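Local atomic coordinates of xyloglucanase (Paenibacillus pabuli, PDB entry 2JEP), a protein that hydrolyses the backbone of xyloglucan, a plant cell-wall polysaccharide, as a family 5 glycoside hydrolase. Residues G189-S193 / A194-N198. Sequence-based numbering, arbitrary orientation.
Sequences GNPNS and AYYTN
N192 folds its side chain over the start of helix 193-211, and its OD1 accepts from two main-chain amides there. The stronger bond comes from Y195 N, with an N-H...O angle of 162° to N192 OD1; the donor stands well above the amide carbonyl plane. A194 N lies 2.9 Å from N192 OD1, but that bond is strongly bent and therefore weak. With CG anti to the backbone N (chi1 176°), the N192 amide is carried forward along the first turn and laid over one face of the Y195 ring. The two planes are 14° apart, so this is an amide-on-ring stack, displaced toward the ring's rim: N192 CG sits 3.6 Å from Y195 CD2, and N192 ND2 reaches across to Y195 CE2. The stack and the bonds to OD1 together fix the turn of the amide about chi2. With an alanine here, the amides of Y195 and A194 would probably lose their side-chain acceptor, and the Y195 ring the flat amide lying on it, keeping at most the contact with CB.

The main chain continues the pattern, with Y196 N donating to N192 O at 2.9 Å. S193 O takes both T197 N and T197 OG1, the latter at 3.2 Å, from opposite faces of its carbonyl plane; the hydroxyl gets there by standing beside its own backbone N, opposite the carbonyl carbon. P191 runs alongside Y196, with P191 CB 3.8 Å from Y196 CD2, and both side chains also touch W227 and helix 231-235; the buried Y196 OH is hydrogen-bonded to both Y233 O and W227 N. The geometry is that of an asparagine N-cap, here beginning the helix that follows strand 175-178 in the (beta/alpha)8 barrel of family 5 glycoside hydrolases.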
loop_
_atom_site.group_PDB
_atom_site.type_symbol
_atom_site.label_atom_id
_atom_site.label_comp_id
_atom_site.label_asym_id
_atom_site.label_seq_id
_atom_site.Cartn_x
_atom_site.Cartn_y
_atom_site.Cartn_z
ATOM N N GLY A 189 -19.854 3.653 -3.710
ATOM C CA GLY A 189 -20.922 3.297 -2.806
ATOM C C GLY A 189 -20.755 1.878 -2.320
ATOM O O GLY A 189 -19.689 1.279 -2.429
ATOM N N ASN A 190 -21.802 1.349 -1.729
ATOM C CA ASN A 190 -21.721 0.093 -1.016
ATOM C C ASN A 190 -21.316 -1.002 -2.004
ATOM O O ASN A 190 -21.808 -1.063 -3.141
ATOM C CB ASN A 190 -23.043 -0.269 -0.334
ATOM C CG ASN A 190 -23.406 0.670 0.824
ATOM O OD1 ASN A 190 -22.639 1.546 1.205
ATOM N ND2 ASN A 190 -24.592 0.460 1.393
ATOM N N PRO A 191 -20.417 -1.881 -1.577
ATOM C CA PRO A 191 -19.942 -2.951 -2.449
ATOM C C PRO A 191 -20.990 -3.975 -2.824
ATOM O O PRO A 191 -21.759 -4.464 -1.995
ATOM C CB PRO A 191 -18.875 -3.648 -1.621
ATOM C CG PRO A 191 -18.833 -2.984 -0.351
ATOM C CD PRO A 191 -19.728 -1.863 -0.286
ATOM N N ASN A 192 -20.957 -4.350 -4.089
ATOM C CA ASN A 192 -21.730 -5.480 -4.570
ATOM C C ASN A 192 -21.235 -6.758 -3.867
ATOM O O ASN A 192 -20.048 -7.055 -3.917
ATOM C CB ASN A 192 -21.513 -5.512 -6.096
ATOM C CG ASN A 192 -22.165 -6.673 -6.790
ATOM O OD1 ASN A 192 -21.990 -7.819 -6.393
ATOM N ND2 ASN A 192 -22.876 -6.387 -7.899
ATOM N N SER A 193 -22.136 -7.488 -3.210
ATOM C CA SER A 193 -21.745 -8.644 -2.432
ATOM C C SER A 193 -21.107 -9.751 -3.272
ATOM O O SER A 193 -20.160 -10.407 -2.804
ATOM C CB SER A 193 -22.925 -9.212 -1.659
ATOM O OG SER A 193 -24.015 -9.469 -2.513
ATOM N N ALA A 194 -21.590 -9.958 -4.494
ATOM C CA ALA A 194 -20.987 -10.973 -5.364
ATOM C C ALA A 194 -19.561 -10.581 -5.739
ATOM O O ALA A 194 -18.666 -11.410 -5.774
ATOM C CB ALA A 194 -21.829 -11.172 -6.623
ATOM N N TYR A 195 -19.352 -9.300 -6.029
ATOM C CA TYR A 195 -18.019 -8.833 -6.335
ATOM C C TYR A 195 -17.087 -8.926 -5.132
ATOM O O TYR A 195 -15.904 -9.235 -5.280
ATOM C CB TYR A 195 -18.044 -7.408 -6.869
ATOM C CG TYR A 195 -18.764 -7.207 -8.172
ATOM C CD1 TYR A 195 -19.081 -8.268 -9.008
ATOM C CD2 TYR A 195 -19.143 -5.936 -8.573
ATOM C CE1 TYR A 195 -19.765 -8.052 -10.202
ATOM C CE2 TYR A 195 -19.839 -5.726 -9.757
ATOM C CZ TYR A 195 -20.136 -6.775 -10.573
ATOM O OH TYR A 195 -20.816 -6.569 -11.759
ATOM N N TYR A 196 -17.631 -8.671 -3.934
ATOM C CA TYR A 196 -16.843 -8.826 -2.717
ATOM C C TYR A 196 -16.400 -10.278 -2.555
ATOM O O TYR A 196 -15.261 -10.557 -2.141
ATOM C CB TYR A 196 -17.592 -8.310 -1.470
ATOM C CG TYR A 196 -16.735 -7.565 -0.480
ATOM C CD1 TYR A 196 -15.396 -7.893 -0.246
ATOM C CD2 TYR A 196 -17.270 -6.511 0.250
ATOM C CE1 TYR A 196 -14.624 -7.177 0.654
ATOM C CE2 TYR A 196 -16.499 -5.792 1.150
ATOM C CZ TYR A 196 -15.171 -6.127 1.333
ATOM O OH TYR A 196 -14.379 -5.370 2.198
ATOM N N THR A 197 -17.289 -11.213 -2.913
ATOM C CA THR A 197 -16.920 -12.630 -2.887
ATOM C C THR A 197 -15.744 -12.926 -3.821
ATOM O O THR A 197 -14.834 -13.637 -3.458
ATOM C CB THR A 197 -18.145 -13.490 -3.176
ATOM O OG1 THR A 197 -19.042 -13.290 -2.091
ATOM C CG2 THR A 197 -17.789 -14.976 -3.330
ATOM N N ASN A 198 -15.736 -12.335 -5.008
ATOM C CA ASN A 198 -14.579 -12.496 -5.899
ATOM C C ASN A 198 -13.303 -11.966 -5.250
ATOM O O ASN A 198 -12.280 -12.591 -5.307
ATOM C CB ASN A 198 -14.838 -11.849 -7.271
ATOM C CG ASN A 198 -15.930 -12.554 -8.057
ATOM O OD1 ASN A 198 -16.206 -13.751 -7.833
ATOM N ND2 ASN A 198 -16.554 -11.829 -8.976
#